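PDB 5O2X: glycoside hydrolase family 61 from Trichoderma reesei QM6a, which probably cleaves cellulose oxidatively at a single copper ion, as a lytic polysaccharide monooxygenase of family AA9. Local coordinates for residues D6-G11 against S237-T242; P52-H57 against L194-Y199; I75-V80 against N138-K143. All blocks are in the same frame, centred on the assembly; numbering follows the deposited sequence.

Interaction 1: D6-G11 against S237-T242; sequences DIVING and SAATAT. With MAN (alpha-D-mannopyranose), chain N; MAN (alpha-D-mannopyranose), chain O; MAN (alpha-D-mannopyranose), chain P; MAN (alpha-D-mannopyranose), chain M.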
loop_
_atom_site.group_PDB
_atom_site.type_symbol
_atom_site.label_atom_id
_atom_site.label_comp_id
_atom_site.label_asym_id
_atom_site.label_seq_id
_atom_site.Cartn_x
_atom_site.Cartn_y
_atom_site.Cartn_z
ATOM N N ASP A 6 -7.505 -4.578 -8.563
ATOM C CA ASP A 6 -6.510 -5.189 -9.424
ATOM C C ASP A 6 -5.240 -4.398 -9.303
ATOM O O ASP A 6 -5.249 -3.223 -8.905
ATOM C CB ASP A 6 -6.992 -5.275 -10.875
ATOM C CG ASP A 6 -7.271 -3.936 -11.478
ATOM O OD1 ASP A 6 -6.262 -3.333 -12.022
ATOM O OD2 ASP A 6 -8.381 -3.406 -11.428
ATOM N N ILE A 7 -4.139 -5.060 -9.683
ATOM C CA ILE A 7 -2.857 -4.353 -9.908
ATOM C C ILE A 7 -2.408 -4.662 -11.327
ATOM O O ILE A 7 -2.740 -5.724 -11.865
ATOM C CB ILE A 7 -1.791 -4.692 -8.849
ATOM C CG1 ILE A 7 -1.313 -6.136 -8.925
ATOM C CG2 ILE A 7 -2.316 -4.350 -7.460
ATOM C CD1 ILE A 7 -0.183 -6.464 -7.965
ATOM N N VAL A 8 -1.694 -3.718 -11.930
ATOM C CA VAL A 8 -1.255 -3.872 -13.330
ATOM C C VAL A 8 0.237 -3.624 -13.359
ATOM O O VAL A 8 0.695 -2.517 -13.035
ATOM C CB VAL A 8 -2.006 -2.955 -14.274
ATOM C CG1 VAL A 8 -1.609 -3.215 -15.706
ATOM C CG2 VAL A 8 -3.528 -3.084 -14.088
ATOM N N ILE A 9 0.994 -4.658 -13.711
ATOM C CA ILE A 9 2.469 -4.636 -13.587
ATOM C C ILE A 9 3.030 -4.614 -14.998
ATOM O O ILE A 9 2.896 -5.617 -15.738
ATOM C CB ILE A 9 2.974 -5.862 -12.814
ATOM C CG1 ILE A 9 2.245 -5.993 -11.463
ATOM C CG2 ILE A 9 4.500 -5.786 -12.678
ATOM C CD1 ILE A 9 2.721 -7.118 -10.590
ATOM N N ASN A 10 3.561 -3.480 -15.422
ATOM C CA ASN A 10 3.982 -3.371 -16.845
ATOM C C ASN A 10 2.983 -3.879 -17.801
ATOM O O ASN A 10 3.303 -4.611 -18.738
ATOM C CB ASN A 10 5.269 -4.085 -17.173
ATOM C CG ASN A 10 6.412 -3.529 -16.480
ATOM O OD1 ASN A 10 6.350 -2.522 -15.770
ATOM N ND2 ASN A 10 7.532 -4.166 -16.725
ATOM N N GLY A 11 1.733 -3.484 -17.579
ATOM C CA GLY A 11 0.690 -3.865 -18.485
ATOM C C GLY A 11 -0.026 -5.189 -18.251
ATOM O O GLY A 11 -0.975 -5.533 -18.965
ATOM N N SER A 237 -2.630 3.720 -16.825
ATOM C CA SER A 237 -2.501 3.061 -18.119
ATOM C C SER A 237 -3.295 1.774 -18.065
ATOM O O SER A 237 -3.541 1.206 -17.000
ATOM C CB SER A 237 -1.055 2.805 -18.490
ATOM O OG SER A 237 -0.557 1.771 -17.706
ATOM N N ALA A 238 -3.719 1.349 -19.250
ATOM C CA ALA A 238 -4.539 0.165 -19.399
ATOM C C ALA A 238 -3.681 -1.090 -19.372
ATOM O O ALA A 238 -2.526 -1.075 -19.804
ATOM C CB ALA A 238 -5.308 0.226 -20.714
ATOM N N ALA A 239 -4.243 -2.193 -18.920
ATOM C CA ALA A 239 -3.610 -3.469 -19.102
ATOM C C ALA A 239 -3.715 -3.912 -20.536
ATOM O O ALA A 239 -4.671 -3.564 -21.256
ATOM C CB ALA A 239 -4.274 -4.514 -18.226
ATOM N N THR A 240 -2.744 -4.695 -20.958
ATOM C CA THR A 240 -2.760 -5.295 -22.274
ATOM C C THR A 240 -2.752 -6.832 -22.223
ATOM O O THR A 240 -2.785 -7.457 -23.290
ATOM C CB THR A 240 -1.590 -4.772 -23.113
ATOM O OG1 THR A 240 -0.407 -5.297 -22.530
ATOM C CG2 THR A 240 -1.512 -3.257 -23.114
ATOM N N ALA A 241 -2.716 -7.416 -21.013
ATOM C CA ALA A 241 -2.771 -8.859 -20.843
ATOM C C ALA A 241 -3.129 -9.100 -19.389
ATOM O O ALA A 241 -3.075 -8.192 -18.586
ATOM C CB ALA A 241 -1.439 -9.469 -21.189
ATOM N N THR A 242 -3.452 -10.354 -19.101
ATOM C CA THR A 242 -3.839 -10.781 -17.766
ATOM C C THR A 242 -3.011 -11.990 -17.360
ATOM O O THR A 242 -2.616 -12.792 -18.214
ATOM C CB THR A 242 -5.323 -11.100 -17.764
ATOM O OG1 THR A 242 -6.030 -9.876 -18.037
ATOM C CG2 THR A 242 -5.798 -11.748 -16.525
HETATM C C1 MAN N . 0.820 1.474 -17.983
HETATM C C2 MAN N . 1.105 0.045 -17.550
HETATM C C3 MAN N . 1.069 -0.053 -16.007
HETATM C C4 MAN N . 2.039 0.950 -15.424
HETATM C C5 MAN N . 1.650 2.338 -15.921
HETATM C C6 MAN N . 2.595 3.411 -15.462
HETATM O O2 MAN N . 2.370 -0.385 -18.014
HETATM O O3 MAN N . 1.373 -1.389 -15.619
HETATM O O4 MAN N . 1.975 0.882 -14.007
HETATM O O5 MAN N . 1.669 2.397 -17.335
HETATM O O6 MAN N . 3.966 3.051 -15.774
HETATM C C1 MAN O . 0.468 -5.901 -23.487
HETATM C C2 MAN O . 1.479 -6.709 -22.699
HETATM C C3 MAN O . 2.263 -5.743 -21.801
HETATM C C4 MAN O . 2.907 -4.614 -22.624
HETATM C C5 MAN O . 1.881 -3.921 -23.515
HETATM C C6 MAN O . 2.484 -2.925 -24.492
HETATM O O2 MAN O . 2.356 -7.418 -23.595
HETATM O O3 MAN O . 3.222 -6.450 -21.039
HETATM O O4 MAN O . 3.460 -3.628 -21.733
HETATM O O5 MAN O . 1.161 -4.922 -24.252
HETATM O O6 MAN O . 3.092 -3.686 -25.526
HETATM C C1 MAN P . -7.119 -9.912 -18.937
HETATM C C2 MAN P . -7.194 -8.657 -19.772
HETATM C C3 MAN P . -7.463 -7.528 -18.767
HETATM C C4 MAN P . -8.657 -7.802 -17.874
HETATM C C5 MAN P . -8.515 -9.122 -17.182
HETATM C C6 MAN P . -9.743 -9.468 -16.355
HETATM O O2 MAN P . -8.237 -8.858 -20.737
HETATM O O3 MAN P . -7.764 -6.374 -19.502
HETATM O O4 MAN P . -8.961 -6.773 -16.962
HETATM O O5 MAN P . -8.318 -10.081 -18.203
HETATM O O6 MAN P . -9.682 -10.867 -16.040
HETATM C C1 MAN M . -6.550 4.345 -15.031
HETATM C C2 MAN M . -6.955 2.899 -15.103
HETATM C C3 MAN M . -6.920 2.389 -16.526
HETATM C C4 MAN M . -7.692 3.282 -17.463
HETATM C C5 MAN M . -7.273 4.735 -17.272
HETATM C C6 MAN M . -8.140 5.698 -18.045
HETATM O O2 MAN M . -8.283 2.810 -14.579
HETATM O O3 MAN M . -7.444 1.054 -16.595
HETATM O O4 MAN M . -7.416 2.882 -18.813
HETATM O O5 MAN M . -7.318 5.135 -15.906
HETATM O O6 MAN M . -7.611 7.023 -17.980
#
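Gly11 O takes the backbone NH groups of two successive residues: Thr240 N at 2.8 Å, in the carbonyl plane on a lone pair (N-H...O 161°), and Ala241 N on a longer 3.3 Å bond, tilted out of that plane. Gly11 follows Asn10, and a CB on Gly11 would press on the preceding carbonyl O and on C3 of the mannose carried by Thr240. Among the side chains, Val8 holds CG1 opposite its backbone N (chi1 -176°), which brings that methyl to 3.9 Å from Ala239 CB. The O-linked sugars add polar ties. The mannose on Ser237 puts its O3 at the turn, accepting from Gly11 N at 2.9 Å, with a weak bond back to Val8 O. The mannose on Thr240 donates O3 to Asn10 O, also 2.9 Å. Asn10 and Gly11, both with positive phi and close to type I' values, form the two-residue beta-hairpin turn joining strands 3-9 and 12-15. Residues 241-243, probably part of the segment once predicted to be a linker, add a strand parallel to 12-15, consistent with that segment being integral to the catalytic domain.

Interaction 2: P52-H57 against L194-Y199; sequences PDIICH and LGTDLY. With MAN (alpha-D-mannopyranose), chain E.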
loop_
_atom_site.group_PDB
_atom_site.type_symbol
_atom_site.label_atom_id
_atom_site.label_comp_id
_atom_site.label_asym_id
_atom_site.label_seq_id
_atom_site.Cartn_x
_atom_site.Cartn_y
_atom_site.Cartn_z
ATOM N N PRO A 52 -1.605 -6.534 15.107
ATOM C CA PRO A 52 -1.319 -7.117 13.809
ATOM C C PRO A 52 -2.170 -6.603 12.665
ATOM O O PRO A 52 -1.742 -6.704 11.504
ATOM C CB PRO A 52 -1.539 -8.626 14.058
ATOM C CG PRO A 52 -2.354 -8.733 15.319
ATOM C CD PRO A 52 -1.906 -7.577 16.122
ATOM N N ASP A 53 -3.349 -6.097 12.938
ATOM C CA ASP A 53 -4.214 -5.581 11.856
ATOM C C ASP A 53 -3.553 -4.504 11.015
ATOM O O ASP A 53 -3.906 -4.345 9.851
ATOM C CB ASP A 53 -5.530 -5.033 12.441
ATOM C CG ASP A 53 -6.506 -6.109 12.870
ATOM O OD1 ASP A 53 -6.287 -7.309 12.600
ATOM O OD2 ASP A 53 -7.529 -5.693 13.489
ATOM N N ILE A 54 -2.646 -3.699 11.589
ATOM C CA ILE A 54 -2.043 -2.621 10.772
ATOM C C ILE A 54 -1.137 -3.175 9.688
ATOM O O ILE A 54 -0.846 -2.459 8.712
ATOM C CB ILE A 54 -1.266 -1.641 11.679
ATOM C CG1 ILE A 54 -0.920 -0.333 10.953
ATOM C CG2 ILE A 54 0.013 -2.273 12.254
ATOM C CD1 ILE A 54 -2.087 0.417 10.342
ATOM N N ILE A 55 -0.671 -4.421 9.815
ATOM C CA ILE A 55 0.345 -4.913 8.886
ATOM C C ILE A 55 -0.209 -5.017 7.481
ATOM O O ILE A 55 0.298 -4.424 6.529
ATOM C CB ILE A 55 0.920 -6.249 9.393
ATOM C CG1 ILE A 55 1.541 -6.095 10.806
ATOM C CG2 ILE A 55 1.938 -6.769 8.403
ATOM C CD1 ILE A 55 1.773 -7.428 11.486
ATOM N N CYS A 56 -1.292 -5.789 7.321
ATOM C CA CYS A 56 -1.933 -6.071 6.038
ATOM C C CYS A 56 -3.466 -5.961 6.122
ATOM O O CYS A 56 -4.183 -6.551 5.307
ATOM C CB CYS A 56 -1.507 -7.421 5.481
ATOM S SG CYS A 56 0.229 -7.468 4.949
ATOM N N HIS A 57 -3.962 -5.169 7.070
ATOM C CA HIS A 57 -5.404 -4.946 7.266
ATOM C C HIS A 57 -5.980 -6.073 8.152
ATOM O O HIS A 57 -5.300 -7.012 8.572
ATOM C CB HIS A 57 -6.173 -4.672 5.982
ATOM C CG HIS A 57 -7.240 -3.616 6.120
ATOM N ND1 HIS A 57 -8.210 -3.683 7.107
ATOM C CD2 HIS A 57 -7.490 -2.521 5.367
ATOM C CE1 HIS A 57 -8.998 -2.637 6.941
ATOM N NE2 HIS A 57 -8.584 -1.915 5.894
ATOM N N LEU A 194 9.280 -3.074 11.650
ATOM C CA LEU A 194 8.129 -3.952 11.833
ATOM C C LEU A 194 6.832 -3.177 11.612
ATOM O O LEU A 194 6.705 -2.023 12.022
ATOM C CB LEU A 194 8.130 -4.553 13.228
ATOM C CG LEU A 194 9.261 -5.560 13.512
ATOM C CD1 LEU A 194 9.332 -5.836 15.006
ATOM C CD2 LEU A 194 9.031 -6.858 12.775
ATOM N N GLY A 195 5.841 -3.846 11.031
ATOM C CA GLY A 195 4.556 -3.182 10.806
ATOM C C GLY A 195 3.961 -2.529 12.020
ATOM O O GLY A 195 3.465 -1.394 11.910
ATOM N N THR A 196 4.032 -3.184 13.187
ATOM C CA THR A 196 3.431 -2.614 14.392
ATOM C C THR A 196 4.293 -1.528 15.060
ATOM O O THR A 196 3.869 -0.985 16.085
ATOM C CB THR A 196 3.082 -3.719 15.405
ATOM O OG1 THR A 196 4.289 -4.401 15.773
ATOM C CG2 THR A 196 2.062 -4.652 14.862
ATOM N N ASP A 197 5.442 -1.230 14.461
ATOM C CA ASP A 197 6.275 -0.107 14.887
ATOM C C ASP A 197 6.225 1.048 13.901
ATOM O O ASP A 197 6.836 2.084 14.172
ATOM C CB ASP A 197 7.724 -0.562 15.048
ATOM C CG ASP A 197 7.932 -1.479 16.244
ATOM O OD1 ASP A 197 7.192 -1.478 17.231
ATOM O OD2 ASP A 197 8.931 -2.245 16.147
ATOM N N LEU A 198 5.479 0.950 12.798
ATOM C CA LEU A 198 5.491 2.021 11.810
ATOM C C LEU A 198 4.917 3.323 12.366
ATOM O O LEU A 198 5.492 4.385 12.161
ATOM C CB LEU A 198 4.677 1.625 10.562
ATOM C CG LEU A 198 5.307 0.554 9.701
ATOM C CD1 LEU A 198 4.294 0.077 8.669
ATOM C CD2 LEU A 198 6.576 1.050 9.005
ATOM N N TYR A 199 3.747 3.258 13.005
ATOM C CA TYR A 199 2.936 4.444 13.290
ATOM C C TYR A 199 2.501 4.475 14.757
ATOM O O TYR A 199 2.271 3.440 15.364
ATOM C CB TYR A 199 1.658 4.396 12.460
ATOM C CG TYR A 199 1.884 4.254 10.978
ATOM C CD1 TYR A 199 2.840 5.008 10.291
ATOM C CD2 TYR A 199 1.136 3.370 10.239
ATOM C CE1 TYR A 199 2.993 4.885 8.931
ATOM C CE2 TYR A 199 1.284 3.252 8.889
ATOM C CZ TYR A 199 2.204 4.024 8.209
ATOM O OH TYR A 199 2.373 3.962 6.857
HETATM C C1 MAN E . 4.562 -4.244 17.155
HETATM C C2 MAN E . 5.950 -4.755 17.435
HETATM C C3 MAN E . 5.957 -6.285 17.177
HETATM C C4 MAN E . 4.835 -7.031 17.911
HETATM C C5 MAN E . 3.508 -6.346 17.678
HETATM C C6 MAN E . 2.381 -6.867 18.555
HETATM O O2 MAN E . 6.265 -4.521 18.795
HETATM O O3 MAN E . 7.231 -6.870 17.502
HETATM O O4 MAN E . 4.713 -8.367 17.405
HETATM O O5 MAN E . 3.594 -4.922 17.938
HETATM O O6 MAN E . 1.122 -6.527 18.094
#
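The Tyr199 ring meets Ile54 at its edge: Ile54 CG1 lies near the ring plane, 4.3 Å from Tyr199 CD2. One ring face is covered from within its own segment by Leu198 CB, 3.7 Å above the plane of the Tyr199 ring and over its centre. The hydroxyl is anchored elsewhere, by hydrogen bonds with Glu158 and Tyr93, which probably limits how far the ring can swing. The two branches of Ile54 divide the contact. With CG1 opposite the backbone N (chi1 -166°), that branch runs to the tyrosine while CG2 reaches segment 194-199, 3.6 Å from Gly195 O and 4.1 Å from Thr196 CG2. Ile55 sends CG1 to 4.2 Å from Gly195 CA, and a CB on that glycine would lie only 2.8 Å from Ile55 CG1, a clash. No hydrogen bond spans the two segments; the polar backbone is served from outside, Arg156 donating to the carbonyls of Ile54 and Ile55, and Gln50 to those of Thr196 and Tyr199. Thr196 CG2 lies against Pro52 and Ile55, whereas its OG1 is bonded covalently to mannose C1. Asp197 flanks that sugar, OD1 standing 3.5 Å from mannose C2. With an alanine here the carboxylate is gone, and the mannose would probably lose this flanking contact and be freer to turn about its link to Thr196. Residues 194-198 fold as consecutive turns, Asp197 N bonding to Leu194 O and Leu198 N to Gly195 O. The weakly bonded helical turn at about 53-56 is tied by the Cys56-Cys177 disulfide to strand 172-183, which carries the copper ligand Tyr174; it meets the loop after strand 193-194, the two packed together at the side of the AA9 beta-sandwich.

Interaction 3: I75-V80 against N138-K143; sequences ILFQWV and NTWVVK. With NAG (2-acetamido-2-deoxy-beta-D-glucopyranose), chain C; MAN (alpha-D-mannopyranose), chain N; MAN (alpha-D-mannopyranose), chain M.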
loop_
_atom_site.group_PDB
_atom_site.type_symbol
_atom_site.label_atom_id
_atom_site.label_comp_id
_atom_site.label_asym_id
_atom_site.label_seq_id
_atom_site.Cartn_x
_atom_site.Cartn_y
_atom_site.Cartn_z
ATOM N N ILE A 75 4.175 -0.700 -10.991
ATOM C CA ILE A 75 2.946 -1.377 -10.556
ATOM C C ILE A 75 1.890 -0.300 -10.332
ATOM O O ILE A 75 2.102 0.656 -9.582
ATOM C CB ILE A 75 3.191 -2.164 -9.258
ATOM C CG1 ILE A 75 4.287 -3.221 -9.499
ATOM C CG2 ILE A 75 1.870 -2.803 -8.792
ATOM C CD1 ILE A 75 4.588 -4.090 -8.313
ATOM N N LEU A 76 0.771 -0.475 -11.010
ATOM C CA LEU A 76 -0.408 0.375 -10.883
ATOM C C LEU A 76 -1.401 -0.308 -9.968
ATOM O O LEU A 76 -1.746 -1.485 -10.159
ATOM C CB LEU A 76 -0.996 0.640 -12.288
ATOM C CG LEU A 76 -2.286 1.461 -12.300
ATOM C CD1 LEU A 76 -2.332 2.269 -13.550
ATOM C CD2 LEU A 76 -3.531 0.553 -12.163
ATOM N N PHE A 77 -1.871 0.434 -8.963
ATOM C CA PHE A 77 -2.903 -0.018 -8.034
ATOM C C PHE A 77 -4.228 0.622 -8.435
ATOM O O PHE A 77 -4.292 1.835 -8.593
ATOM C CB PHE A 77 -2.587 0.416 -6.615
ATOM C CG PHE A 77 -1.272 -0.077 -6.100
ATOM C CD1 PHE A 77 -1.099 -1.362 -5.601
ATOM C CD2 PHE A 77 -0.187 0.784 -6.133
ATOM C CE1 PHE A 77 0.134 -1.766 -5.143
ATOM C CE2 PHE A 77 1.031 0.415 -5.654
ATOM C CZ PHE A 77 1.206 -0.855 -5.159
ATOM N N GLN A 78 -5.281 -0.193 -8.567
ATOM C CA GLN A 78 -6.622 0.289 -8.936
ATOM C C GLN A 78 -7.558 0.187 -7.746
ATOM O O GLN A 78 -7.928 -0.926 -7.345
ATOM C CB GLN A 78 -7.162 -0.534 -10.082
ATOM C CG GLN A 78 -8.582 -0.138 -10.525
ATOM C CD GLN A 78 -8.565 1.188 -11.238
ATOM O OE1 GLN A 78 -8.023 1.288 -12.355
ATOM N NE2 GLN A 78 -9.119 2.229 -10.609
ATOM N N TRP A 79 -7.956 1.331 -7.193
ATOM C CA TRP A 79 -8.912 1.399 -6.080
ATOM C C TRP A 79 -10.342 1.521 -6.619
ATOM O O TRP A 79 -10.575 2.211 -7.627
ATOM C CB TRP A 79 -8.582 2.585 -5.197
ATOM C CG TRP A 79 -7.365 2.410 -4.349
ATOM C CD1 TRP A 79 -6.061 2.623 -4.689
ATOM C CD2 TRP A 79 -7.341 1.943 -2.983
ATOM N NE1 TRP A 79 -5.253 2.329 -3.620
ATOM C CE2 TRP A 79 -6.011 1.924 -2.563
ATOM C CE3 TRP A 79 -8.339 1.575 -2.068
ATOM C CZ2 TRP A 79 -5.650 1.538 -1.271
ATOM C CZ3 TRP A 79 -7.990 1.204 -0.802
ATOM C CH2 TRP A 79 -6.652 1.184 -0.394
ATOM N N VAL A 80 -11.256 0.935 -5.885
ATOM C CA VAL A 80 -12.688 1.079 -6.121
ATOM C C VAL A 80 -13.404 1.246 -4.784
ATOM O O VAL A 80 -12.917 0.773 -3.754
ATOM C CB VAL A 80 -13.247 -0.161 -6.867
ATOM C CG1 VAL A 80 -12.664 -0.259 -8.251
ATOM C CG2 VAL A 80 -13.055 -1.445 -6.104
ATOM N N ASN A 138 -8.544 6.826 -9.971
ATOM C CA ASN A 138 -8.427 6.007 -8.794
ATOM C C ASN A 138 -7.235 5.056 -8.812
ATOM O O ASN A 138 -7.287 3.947 -8.293
ATOM C CB ASN A 138 -9.735 5.228 -8.475
ATOM C CG ASN A 138 -10.564 5.837 -7.388
ATOM O OD1 ASN A 138 -10.635 7.069 -7.233
ATOM N ND2 ASN A 138 -11.193 4.967 -6.609
ATOM N N THR A 139 -6.117 5.544 -9.392
ATOM C CA THR A 139 -4.922 4.731 -9.472
ATOM C C THR A 139 -3.754 5.427 -8.814
ATOM O O THR A 139 -3.696 6.656 -8.681
ATOM C CB THR A 139 -4.564 4.342 -10.911
ATOM O OG1 THR A 139 -4.161 5.486 -11.675
ATOM C CG2 THR A 139 -5.704 3.613 -11.592
ATOM N N TRP A 140 -2.758 4.600 -8.460
ATOM C CA TRP A 140 -1.444 5.054 -7.970
ATOM C C TRP A 140 -0.423 4.174 -8.616
ATOM O O TRP A 140 -0.634 2.953 -8.738
ATOM C CB TRP A 140 -1.347 4.960 -6.451
ATOM C CG TRP A 140 -0.126 5.606 -5.895
ATOM C CD1 TRP A 140 1.033 4.997 -5.457
ATOM C CD2 TRP A 140 0.109 7.009 -5.784
ATOM N NE1 TRP A 140 1.940 5.928 -5.061
ATOM C CE2 TRP A 140 1.424 7.181 -5.253
ATOM C CE3 TRP A 140 -0.654 8.146 -6.068
ATOM C CZ2 TRP A 140 1.970 8.447 -4.993
ATOM C CZ3 TRP A 140 -0.126 9.378 -5.799
ATOM C CH2 TRP A 140 1.173 9.532 -5.298
ATOM N N VAL A 141 0.735 4.746 -9.002
ATOM C CA VAL A 141 1.840 4.014 -9.616
ATOM C C VAL A 141 3.046 4.049 -8.710
ATOM O O VAL A 141 3.452 5.124 -8.269
ATOM C CB VAL A 141 2.194 4.622 -10.990
ATOM C CG1 VAL A 141 3.392 3.904 -11.618
ATOM C CG2 VAL A 141 0.980 4.523 -11.904
ATOM N N VAL A 142 3.638 2.867 -8.450
ATOM C CA VAL A 142 4.924 2.761 -7.722
ATOM C C VAL A 142 5.903 2.031 -8.622
ATOM O O VAL A 142 5.525 1.147 -9.372
ATOM C CB VAL A 142 4.726 2.073 -6.334
ATOM C CG1 VAL A 142 4.487 0.582 -6.485
ATOM C CG2 VAL A 142 5.883 2.369 -5.384
ATOM N N LYS A 143 7.178 2.374 -8.475
ATOM C CA LYS A 143 8.247 1.695 -9.181
ATOM C C LYS A 143 9.046 0.805 -8.244
ATOM O O LYS A 143 9.507 1.263 -7.188
ATOM C CB LYS A 143 9.141 2.718 -9.871
ATOM C CG LYS A 143 10.336 2.076 -10.549
ATOM C CD LYS A 143 11.125 3.075 -11.388
ATOM C CE LYS A 143 12.562 2.618 -11.631
ATOM N NZ LYS A 143 13.388 3.655 -12.335
HETATM C C1 NAG C . -11.752 3.638 -14.118
HETATM C C2 NAG C . -12.018 2.972 -15.434
HETATM C C3 NAG C . -13.261 2.097 -15.278
HETATM C C4 NAG C . -13.107 1.108 -14.159
HETATM C C5 NAG C . -12.635 1.791 -12.883
HETATM C C6 NAG C . -12.185 0.807 -11.845
HETATM C C7 NAG C . -11.743 3.783 -17.711
HETATM C C8 NAG C . -12.027 4.886 -18.681
HETATM N N2 NAG C . -12.202 3.953 -16.476
HETATM O O3 NAG C . -13.579 1.404 -16.495
HETATM O O4 NAG C . -14.348 0.425 -13.886
HETATM O O5 NAG C . -11.469 2.622 -13.165
HETATM O O6 NAG C . -11.188 -0.070 -12.345
HETATM O O7 NAG C . -11.088 2.778 -18.032
HETATM C C1 MAN N . 0.820 1.474 -17.983
HETATM C C2 MAN N . 1.105 0.045 -17.550
HETATM C C3 MAN N . 1.069 -0.053 -16.007
HETATM C C4 MAN N . 2.039 0.950 -15.424
HETATM C C5 MAN N . 1.650 2.338 -15.921
HETATM C C6 MAN N . 2.595 3.411 -15.462
HETATM O O2 MAN N . 2.370 -0.385 -18.014
HETATM O O3 MAN N . 1.373 -1.389 -15.619
HETATM O O4 MAN N . 1.975 0.882 -14.007
HETATM O O5 MAN N . 1.669 2.397 -17.335
HETATM O O6 MAN N . 3.966 3.051 -15.774
HETATM C C1 MAN M . -6.550 4.345 -15.031
HETATM C C2 MAN M . -6.955 2.899 -15.103
HETATM C C3 MAN M . -6.920 2.389 -16.526
HETATM C C4 MAN M . -7.692 3.282 -17.463
HETATM C C5 MAN M . -7.273 4.735 -17.272
HETATM C C6 MAN M . -8.140 5.698 -18.045
HETATM O O2 MAN M . -8.283 2.810 -14.579
HETATM O O3 MAN M . -7.444 1.054 -16.595
HETATM O O4 MAN M . -7.416 2.882 -18.813
HETATM O O5 MAN M . -7.318 5.135 -15.906
HETATM O O6 MAN M . -7.611 7.023 -17.980
#
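Phe77 and Trp140 form a hydrogen-bonded antiparallel pair, Phe77 N reaching Trp140 O at 2.8 Å and 173°; Ile75 and Val142 form another, closed by Ile75 N to Val142 O, also 2.8 Å. The tight part lies on the face of Ile75, Phe77, Trp140 and Val142. There Phe77 CE2 comes within 3.6 Å of Val142 CG1 in the conformer described, Ile75 CG2 sits over one face of the Phe77 ring, offset toward the rim, and His157 stacks on Phe77 from the strand 151-161. The indole of Trp140 leads away, its NE1 hydrogen-bonded to Asp115. The other face, of Leu76, Gln78, Thr139 and Val141, is looser and lined by glycan. Leu76 CD2 meets Thr139 CG2 at 3.8 Å, and Gln78, bent at chi2 (72°), delivers OE1 to the O2 of a mannose, which donates to it at 2.7 Å. Toward the end of the pairing Asn138, with positive phi, adds a side-chain bond: ND2 to Trp79 O, 3.0 Å, approaching from well above the carbonyl plane, while OD1 accepts from Trp84 N. Trp79 NE1 bonds to His157, and the side chain of Trp79 is about 9 Å from the copper ion. With strand directions 158° apart, this is an antiparallel ladder in which 139-143 forms an outermost strand of one sheet of the AA9 immunoglobulin-like beta-sandwich.

How the interactions relate
From the N terminus the chain leaves 6-11, passes 52-57 and 75-80, and then meets its partners in reverse order: 138-143, 194-199 and 237-242. The three loops therefore nest without crossing. Interaction 3 closes the innermost, interaction 2 encloses it, and interaction 1 spans nearly the whole chain. Interactions 1 and 3 share one sheet, strands 3-9 and 74-80 being neighbours joined by probable hydrogen bonds such as Val8 N to Leu76 O, and both touch the same two mannoses. Interaction 2 sits across the chain's centre, its centre about 28 Å from that of interaction 1, and joins a helical turn and a loop beside the other sheet.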